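Local coordinates for protein Thf1 (Thermosynechococcus elongatus, PDB 5MJR) that may take part in photosynthetic membrane biogenesis and associates with the FtsH protease complex involved in photosystem II repair in cyanobacteria, at residues F63-L68 against K109-S114; D128-G133 against A137-L142; G155-L160 against L195-L200. All coordinates share one frame; numbering follows the deposited sequence.

Contact 1: residues F63-L68 against K109-S114; sequences FRYSPL and KEDAAS
Y65 and D111 are joined by a hydrogen bond, the one polar link between 63-68 and 109-114: Y65 OH donates to D111 OD2 at 2.7 Å. The carboxylate oxygen sits in the plane of the ring, at its edge, and accepts the bond on its anti lone pair, the one facing away from OD1. Ring and carboxylate planes are turned 37° apart, and the same OD2 comes to 3.3 Å from Y65 CE1. The tyrosine reaches this far because its CG is anti to the backbone N (chi1 176°), which sends the ring out toward an aspartate arriving from the opposite direction.

The apolar part is the ring of P67 against the same side chain. P67 CG lies 3.9 Å from D111 CG, and P67 CB is 4.0 Å from D111 CB, so D111 is held by a phenol at one oxygen and by a proline along its carbons.

Two further bonds lie within the segments. S66 is the N-cap of helix 67-80, its OG accepting a weak bond from L68 N at 3.3 Å, while S114 OG donates back to D111 O at 2.7 Å.

The contact lies at the surface, where the start of helix 67-80 meets the last turn of helix 105-113. W115 NE1 bonds P67 O, Y65 also touches Q107 and L108, and A112 packs on L71 and V74 of helix 67-80.

Contact 2: residues D128-G133 against A137-L142; sequences DELNSG and APLNSL
L139 is the side chain that both E129 and L130 touch, each at a slant to it. A chi1 of 180° sets its CG opposite the backbone N, which points the branch out of the 3-10 turn at helix 123-131. Methyl CD2 rests across the extended chain of E129, 3.9 Å from E129 CB and 3.7 Å from E129 CD. The methyl thus meets CB, CG and the carboxylate carbon of the glutamate, while E129 OE2 is hydrogen-bonded to S136 OG and OE1 has a long, weak ion pair with R121.

L130 takes the other part of the leucine. Its CD2 stands 4.0 Å from L139 CG and 4.1 Å from L139 CD1, and its second methyl, CD1, looks to L142 CD1 at 4.5 Å, a looser touch. No hydrogen bond crosses between the segments; the polar bonds run inside each. S132 OG gives to E129 O at 2.6 Å, in the carbonyl plane and on a lone pair. P138, which has a cis peptide bond before it, accepts at its O from both S141 N and S141 OG.

The arrangement is a helix C-terminus, left through G133 with positive phi, whose chain doubles back through a short linker into a 3-10 turn. L139 and L142 of that turn also pack on F159, so this buried leucine packing connects helix 123-131 to helix 150-162 in an all-helical fold.

Contact 3: residues G155-L160 against L195-L200; sequences GLYAFL and LYRSNL
Y157 OH and R197 NH1 approach to 2.9 Å, the closest approach between 155-160 and 195-200. The phenol ring and the guanidinium are inclined at 42°, and the two side chains run at about a right angle to each other. Behind the terminal nitrogen, R197 CD lies 3.9 Å from Y157 OH and 4.1 Å from Y157 CZ.

What brings them together is the shape of each chain. In Y157 a chi1 of -177° swings the ring away from the backbone N, and it stands out from helix 150-162 toward the other helix. R197 instead is bent at chi2 and chi3, which brings NH1 back to the hydroxyl. With an alanine here in place of Y157, the guanidinium is likely to be freer to turn and a gap to open beside L171 and T168.

Those two residues belong to helices 171-178 and 166-169, which pack beside the tyrosine. Alongside, A158 and Y196 both rest on T75 of helix 67-80, placing that helix against 150-162 and 186-198.

The three contacts follow in series along the chain, and all touch one another. L68 of contact 1 reaches both other contacts: its CD1 lies 3.8 Å from L142 CD2 of contact 2 and 3.5 Å from L156 N of contact 3. P67 and P138 also meet, CB to CB at 3.6 Å, joining contacts 1 and 2. Between contacts 2 and 3, L142 CD1 comes to 3.8 Å from F159 CE2, and L139 CD1 packs on the same ring. The centres of contacts 1 and 3 are about 16 Å apart, on opposite sides of the chain's centre, and those of contacts 2 and 3 about 21 Å apart.

Contact 1: residues F63-L68 against K109-S114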
loop_
_atom_site.group_PDB
_atom_site.type_symbol
_atom_site.label_atom_id
_atom_site.label_comp_id
_atom_site.label_asym_id
_atom_site.label_seq_id
_atom_site.Cartn_x
_atom_site.Cartn_y
_atom_site.Cartn_z
ATOM N N PHE A 63 4.387 2.468 14.790
ATOM C CA PHE A 63 4.271 1.816 13.486
ATOM C C PHE A 63 5.137 0.539 13.441
ATOM O O PHE A 63 6.310 0.533 13.857
ATOM C CB PHE A 63 4.772 2.770 12.389
ATOM C CG PHE A 63 4.809 2.151 11.028
ATOM C CD1 PHE A 63 3.645 1.920 10.293
ATOM C CD2 PHE A 63 6.013 1.758 10.459
ATOM C CE1 PHE A 63 3.715 1.318 9.039
ATOM C CE2 PHE A 63 6.002 1.118 9.201
ATOM C CZ PHE A 63 4.888 0.890 8.508
ATOM N N ARG A 64 4.602 -0.503 12.830
ATOM C CA ARG A 64 5.322 -1.743 12.581
ATOM C C ARG A 64 4.944 -2.238 11.164
ATOM O O ARG A 64 3.772 -2.417 10.845
ATOM C CB ARG A 64 4.996 -2.792 13.619
ATOM C CG ARG A 64 5.710 -4.105 13.467
ATOM C CD ARG A 64 5.414 -5.037 14.631
ATOM N NE ARG A 64 5.943 -6.454 14.459
ATOM C CZ ARG A 64 7.113 -6.936 14.818
ATOM N NH1 ARG A 64 7.979 -6.090 15.362
ATOM N NH2 ARG A 64 7.415 -8.310 14.699
ATOM N N TYR A 65 5.971 -2.431 10.344
ATOM C CA TYR A 65 5.794 -3.002 9.031
ATOM C C TYR A 65 5.008 -4.294 9.094
ATOM O O TYR A 65 5.174 -5.107 9.971
ATOM C CB TYR A 65 7.149 -3.344 8.431
ATOM C CG TYR A 65 7.198 -4.040 7.114
ATOM C CD1 TYR A 65 7.050 -5.397 7.050
ATOM C CD2 TYR A 65 7.352 -3.327 5.944
ATOM C CE1 TYR A 65 7.037 -6.080 5.832
ATOM C CE2 TYR A 65 7.340 -4.013 4.732
ATOM C CZ TYR A 65 7.173 -5.360 4.639
ATOM O OH TYR A 65 7.240 -6.012 3.451
ATOM N N SER A 66 4.144 -4.491 8.059
ATOM C CA SER A 66 3.504 -5.759 7.856
ATOM C C SER A 66 3.253 -5.942 6.384
ATOM O O SER A 66 3.335 -4.967 5.640
ATOM C CB SER A 66 2.157 -5.794 8.586
ATOM O OG SER A 66 1.217 -4.983 7.984
ATOM N N PRO A 67 2.808 -7.105 5.915
ATOM C CA PRO A 67 2.455 -7.286 4.494
ATOM C C PRO A 67 1.325 -6.435 4.011
ATOM O O PRO A 67 1.227 -6.229 2.788
ATOM C CB PRO A 67 2.203 -8.774 4.366
ATOM C CG PRO A 67 3.026 -9.359 5.481
ATOM C CD PRO A 67 2.909 -8.382 6.639
ATOM N N LEU A 68 0.467 -5.948 4.910
ATOM C CA LEU A 68 -0.633 -5.065 4.488
ATOM C C LEU A 68 -0.010 -3.711 4.014
ATOM O O LEU A 68 -0.464 -3.129 3.028
ATOM C CB LEU A 68 -1.636 -4.860 5.563
ATOM C CG LEU A 68 -2.838 -3.977 5.287
ATOM C CD1 LEU A 68 -3.682 -4.582 4.187
ATOM C CD2 LEU A 68 -3.657 -3.713 6.537
ATOM N N LYS A 109 7.964 -6.609 -2.582
ATOM C CA LYS A 109 7.358 -7.274 -3.745
ATOM C C LYS A 109 6.853 -8.666 -3.375
ATOM O O LYS A 109 5.697 -9.024 -3.758
ATOM C CB LYS A 109 8.317 -7.357 -4.906
ATOM C CG LYS A 109 8.600 -6.042 -5.583
ATOM C CD LYS A 109 9.647 -6.393 -6.686
ATOM C CE LYS A 109 10.241 -5.202 -7.177
ATOM N NZ LYS A 109 11.216 -5.361 -8.308
ATOM N N GLU A 110 7.620 -9.449 -2.602
ATOM C CA GLU A 110 7.161 -10.763 -2.274
ATOM C C GLU A 110 5.972 -10.683 -1.320
ATOM O O GLU A 110 5.015 -11.476 -1.419
ATOM C CB GLU A 110 8.295 -11.550 -1.707
ATOM C CG GLU A 110 9.355 -11.980 -2.726
ATOM C CD GLU A 110 10.498 -12.877 -2.269
ATOM O OE1 GLU A 110 10.362 -13.574 -1.239
ATOM O OE2 GLU A 110 11.519 -12.899 -3.010
ATOM N N ASP A 111 5.995 -9.758 -0.371
ATOM C CA ASP A 111 4.884 -9.602 0.575
ATOM C C ASP A 111 3.685 -9.191 -0.197
ATOM O O ASP A 111 2.535 -9.684 0.084
ATOM C CB ASP A 111 5.180 -8.642 1.691
ATOM C CG ASP A 111 5.902 -9.288 2.857
ATOM O OD1 ASP A 111 5.881 -10.533 3.004
ATOM O OD2 ASP A 111 6.499 -8.566 3.656
ATOM N N ALA A 112 3.768 -8.265 -1.135
ATOM C CA ALA A 112 2.563 -7.866 -1.934
ATOM C C ALA A 112 2.053 -9.128 -2.679
ATOM O O ALA A 112 0.812 -9.322 -2.751
ATOM C CB ALA A 112 2.951 -6.739 -2.841
ATOM N N ALA A 113 2.945 -9.846 -3.303
ATOM C CA ALA A 113 2.542 -11.012 -4.112
ATOM C C ALA A 113 1.897 -12.102 -3.257
ATOM O O ALA A 113 1.131 -12.937 -3.742
ATOM C CB ALA A 113 3.738 -11.563 -4.885
ATOM N N SER A 114 2.275 -12.179 -1.977
ATOM C CA SER A 114 1.762 -13.244 -1.067
ATOM C C SER A 114 0.248 -13.177 -0.914
ATOM O O SER A 114 -0.358 -14.169 -0.500
ATOM C CB SER A 114 2.453 -13.224 0.288
ATOM O OG SER A 114 2.094 -12.141 1.110
#

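Contact 2: residues D128-G133 against A137-L142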
loop_
_atom_site.group_PDB
_atom_site.type_symbol
_atom_site.label_atom_id
_atom_site.label_comp_id
_atom_site.label_asym_id
_atom_site.label_seq_id
_atom_site.Cartn_x
_atom_site.Cartn_y
_atom_site.Cartn_z
ATOM N N ASP A 128 -14.515 -16.448 7.670
ATOM C CA ASP A 128 -14.399 -17.658 8.447
ATOM C C ASP A 128 -12.937 -17.844 8.972
ATOM O O ASP A 128 -12.695 -18.195 10.117
ATOM C CB ASP A 128 -14.767 -18.868 7.627
ATOM C CG ASP A 128 -16.265 -19.022 7.420
ATOM O OD1 ASP A 128 -17.029 -18.329 8.171
ATOM O OD2 ASP A 128 -16.656 -19.866 6.553
ATOM N N GLU A 129 -11.944 -17.527 8.107
ATOM C CA GLU A 129 -10.545 -17.645 8.502
ATOM C C GLU A 129 -10.188 -16.615 9.577
ATOM O O GLU A 129 -9.547 -16.935 10.593
ATOM C CB GLU A 129 -9.682 -17.536 7.276
ATOM C CG GLU A 129 -8.312 -17.942 7.579
ATOM C CD GLU A 129 -7.332 -18.089 6.369
ATOM O OE1 GLU A 129 -7.744 -18.217 5.172
ATOM O OE2 GLU A 129 -6.138 -18.187 6.671
ATOM N N LEU A 130 -10.657 -15.383 9.427
ATOM C CA LEU A 130 -10.459 -14.370 10.480
ATOM C C LEU A 130 -11.117 -14.829 11.809
ATOM O O LEU A 130 -10.515 -14.728 12.889
ATOM C CB LEU A 130 -10.927 -13.037 10.056
ATOM C CG LEU A 130 -10.124 -12.368 8.917
ATOM C CD1 LEU A 130 -10.897 -11.214 8.299
ATOM C CD2 LEU A 130 -8.787 -11.891 9.405
ATOM N N ASN A 131 -12.355 -15.310 11.682
ATOM C CA ASN A 131 -13.109 -15.648 12.886
ATOM C C ASN A 131 -12.532 -16.910 13.607
ATOM O O ASN A 131 -12.916 -17.196 14.732
ATOM C CB ASN A 131 -14.563 -15.800 12.486
ATOM C CG ASN A 131 -15.201 -14.465 12.277
ATOM O OD1 ASN A 131 -14.813 -13.467 12.907
ATOM N ND2 ASN A 131 -16.219 -14.446 11.474
ATOM N N SER A 132 -11.752 -17.716 12.951
ATOM C CA SER A 132 -11.076 -18.903 13.546
ATOM C C SER A 132 -10.078 -18.448 14.582
ATOM O O SER A 132 -9.624 -19.285 15.390
ATOM C CB SER A 132 -10.304 -19.655 12.393
ATOM O OG SER A 132 -8.911 -18.975 12.096
ATOM N N GLY A 133 -9.644 -17.153 14.490
ATOM C CA GLY A 133 -8.708 -16.605 15.443
ATOM C C GLY A 133 -7.237 -16.830 15.100
ATOM O O GLY A 133 -6.350 -16.252 15.811
ATOM N N ALA A 137 -0.940 -16.149 7.171
ATOM C CA ALA A 137 -0.239 -14.948 6.664
ATOM C C ALA A 137 -0.350 -14.963 5.131
ATOM O O ALA A 137 -0.181 -15.990 4.496
ATOM C CB ALA A 137 1.220 -14.941 7.084
ATOM N N PRO A 138 -0.604 -13.777 4.543
ATOM C CA PRO A 138 -0.631 -12.437 5.153
ATOM C C PRO A 138 -2.000 -11.938 5.636
ATOM O O PRO A 138 -2.082 -10.825 6.145
ATOM C CB PRO A 138 -0.135 -11.551 4.023
ATOM C CG PRO A 138 -0.723 -12.226 2.798
ATOM C CD PRO A 138 -0.468 -13.709 3.095
ATOM N N LEU A 139 -3.046 -12.789 5.522
ATOM C CA LEU A 139 -4.362 -12.316 5.961
ATOM C C LEU A 139 -4.365 -11.806 7.405
ATOM O O LEU A 139 -5.103 -10.919 7.792
ATOM C CB LEU A 139 -5.371 -13.480 5.769
ATOM C CG LEU A 139 -6.797 -13.177 6.184
ATOM C CD1 LEU A 139 -7.455 -12.005 5.488
ATOM C CD2 LEU A 139 -7.616 -14.421 6.052
ATOM N N ASN A 140 -3.524 -12.465 8.256
ATOM C CA ASN A 140 -3.395 -12.057 9.614
ATOM C C ASN A 140 -3.055 -10.567 9.861
ATOM O O ASN A 140 -3.354 -10.001 10.900
ATOM C CB ASN A 140 -2.374 -12.894 10.394
ATOM C CG ASN A 140 -0.941 -12.748 9.869
ATOM O OD1 ASN A 140 -0.681 -12.572 8.705
ATOM N ND2 ASN A 140 0.014 -12.859 10.834
ATOM N N SER A 141 -2.407 -9.958 8.839
ATOM C CA SER A 141 -2.081 -8.570 8.883
ATOM C C SER A 141 -3.263 -7.614 8.791
ATOM O O SER A 141 -3.134 -6.443 9.039
ATOM C CB SER A 141 -1.022 -8.196 7.816
ATOM O OG SER A 141 -1.484 -8.176 6.540
ATOM N N LEU A 142 -4.469 -8.148 8.470
ATOM C CA LEU A 142 -5.669 -7.329 8.632
ATOM C C LEU A 142 -6.010 -7.079 10.080
ATOM O O LEU A 142 -6.759 -6.100 10.385
ATOM C CB LEU A 142 -6.846 -7.988 7.966
ATOM C CG LEU A 142 -6.828 -8.070 6.455
ATOM C CD1 LEU A 142 -8.240 -8.465 5.963
ATOM C CD2 LEU A 142 -6.282 -6.981 5.672
#

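Contact 3: residues G155-L160 against L195-L200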
loop_
_atom_site.group_PDB
_atom_site.type_symbol
_atom_site.label_atom_id
_atom_site.label_comp_id
_atom_site.label_asym_id
_atom_site.label_seq_id
_atom_site.Cartn_x
_atom_site.Cartn_y
_atom_site.Cartn_z
ATOM N N GLY A 155 -3.786 -0.993 0.675
ATOM C CA GLY A 155 -3.476 -2.388 0.724
ATOM C C GLY A 155 -4.759 -3.276 0.864
ATOM O O GLY A 155 -4.865 -4.317 0.201
ATOM N N LEU A 156 -5.645 -2.874 1.805
ATOM C CA LEU A 156 -6.900 -3.641 1.968
ATOM C C LEU A 156 -7.667 -3.722 0.643
ATOM O O LEU A 156 -8.107 -4.775 0.253
ATOM C CB LEU A 156 -7.742 -3.043 3.065
ATOM C CG LEU A 156 -9.062 -3.707 3.318
ATOM C CD1 LEU A 156 -8.936 -5.135 3.811
ATOM C CD2 LEU A 156 -9.963 -2.922 4.202
ATOM N N TYR A 157 -7.791 -2.603 -0.053
ATOM C CA TYR A 157 -8.503 -2.594 -1.325
ATOM C C TYR A 157 -7.875 -3.522 -2.335
ATOM O O TYR A 157 -8.582 -4.288 -3.035
ATOM C CB TYR A 157 -8.560 -1.150 -1.832
ATOM C CG TYR A 157 -9.362 -1.090 -3.103
ATOM C CD1 TYR A 157 -10.727 -1.067 -3.139
ATOM C CD2 TYR A 157 -8.696 -0.947 -4.311
ATOM C CE1 TYR A 157 -11.399 -0.879 -4.336
ATOM C CE2 TYR A 157 -9.358 -0.808 -5.528
ATOM C CZ TYR A 157 -10.716 -0.816 -5.524
ATOM O OH TYR A 157 -11.369 -0.640 -6.735
ATOM N N ALA A 158 -6.546 -3.512 -2.408
ATOM C CA ALA A 158 -5.881 -4.426 -3.348
ATOM C C ALA A 158 -6.100 -5.875 -3.036
ATOM O O ALA A 158 -6.292 -6.692 -3.915
ATOM C CB ALA A 158 -4.371 -4.118 -3.417
ATOM N N PHE A 159 -6.102 -6.192 -1.726
ATOM C CA PHE A 159 -6.483 -7.551 -1.344
ATOM C C PHE A 159 -7.894 -7.891 -1.733
ATOM O O PHE A 159 -8.116 -8.985 -2.302
ATOM C CB PHE A 159 -6.285 -7.656 0.179
ATOM C CG PHE A 159 -7.049 -8.795 0.814
ATOM C CD1 PHE A 159 -6.857 -10.124 0.409
ATOM C CD2 PHE A 159 -7.994 -8.579 1.769
ATOM C CE1 PHE A 159 -7.563 -11.157 0.994
ATOM C CE2 PHE A 159 -8.746 -9.617 2.330
ATOM C CZ PHE A 159 -8.524 -10.881 1.920
ATOM N N LEU A 160 -8.814 -6.995 -1.483
ATOM C CA LEU A 160 -10.205 -7.290 -1.778
ATOM C C LEU A 160 -10.387 -7.514 -3.268
ATOM O O LEU A 160 -11.275 -8.308 -3.661
ATOM C CB LEU A 160 -11.095 -6.167 -1.242
ATOM C CG LEU A 160 -11.186 -6.025 0.253
ATOM C CD1 LEU A 160 -11.904 -4.770 0.621
ATOM C CD2 LEU A 160 -11.704 -7.257 0.949
ATOM N N LEU A 195 -10.968 9.012 -1.104
ATOM C CA LEU A 195 -9.945 9.908 -1.593
ATOM C C LEU A 195 -9.113 9.247 -2.647
ATOM O O LEU A 195 -8.891 9.778 -3.797
ATOM C CB LEU A 195 -9.060 10.438 -0.419
ATOM C CG LEU A 195 -8.059 11.568 -0.725
ATOM C CD1 LEU A 195 -8.837 12.714 -1.254
ATOM C CD2 LEU A 195 -7.241 11.871 0.541
ATOM N N TYR A 196 -8.547 8.105 -2.336
ATOM C CA TYR A 196 -7.678 7.452 -3.274
ATOM C C TYR A 196 -8.403 7.281 -4.648
ATOM O O TYR A 196 -7.857 7.480 -5.693
ATOM C CB TYR A 196 -7.293 6.086 -2.728
ATOM C CG TYR A 196 -6.367 5.239 -3.564
ATOM C CD1 TYR A 196 -5.033 5.558 -3.750
ATOM C CD2 TYR A 196 -6.831 4.011 -4.092
ATOM C CE1 TYR A 196 -4.216 4.732 -4.554
ATOM C CE2 TYR A 196 -6.029 3.182 -4.862
ATOM C CZ TYR A 196 -4.687 3.544 -5.053
ATOM O OH TYR A 196 -3.890 2.753 -5.811
ATOM N N ARG A 197 -9.609 6.671 -4.636
ATOM C CA ARG A 197 -10.381 6.326 -5.824
ATOM C C ARG A 197 -10.813 7.547 -6.594
ATOM O O ARG A 197 -10.704 7.590 -7.817
ATOM C CB ARG A 197 -11.532 5.403 -5.533
ATOM C CG ARG A 197 -11.140 3.938 -5.202
ATOM C CD ARG A 197 -10.752 3.154 -6.493
ATOM N NE ARG A 197 -11.885 3.227 -7.452
ATOM C CZ ARG A 197 -13.047 2.541 -7.397
ATOM N NH1 ARG A 197 -13.218 1.557 -6.488
ATOM N NH2 ARG A 197 -13.937 2.695 -8.372
ATOM N N SER A 198 -11.118 8.617 -5.885
ATOM C CA SER A 198 -11.607 9.824 -6.550
ATOM C C SER A 198 -10.449 10.566 -7.185
ATOM O O SER A 198 -10.670 11.341 -8.133
ATOM C CB SER A 198 -12.351 10.731 -5.609
ATOM O OG SER A 198 -13.456 10.010 -5.118
ATOM N N ASN A 199 -9.234 10.205 -6.800
ATOM C CA ASN A 199 -8.073 11.010 -7.279
ATOM C C ASN A 199 -7.193 10.256 -8.322
ATOM O O ASN A 199 -6.179 10.804 -8.789
ATOM C CB ASN A 199 -7.232 11.543 -6.172
ATOM C CG ASN A 199 -7.872 12.664 -5.481
ATOM O OD1 ASN A 199 -8.430 13.545 -6.104
ATOM N ND2 ASN A 199 -7.864 12.598 -4.159
ATOM N N LEU A 200 -7.726 9.117 -8.799
ATOM C CA LEU A 200 -6.952 8.233 -9.677
ATOM C C LEU A 200 -6.398 9.042 -10.894
ATOM O O LEU A 200 -5.327 8.683 -11.376
ATOM C CB LEU A 200 -7.727 6.985 -10.079
ATOM C CG LEU A 200 -8.041 5.921 -9.055
ATOM C CD1 LEU A 200 -9.017 4.917 -9.709
ATOM C CD2 LEU A 200 -6.811 5.203 -8.459
#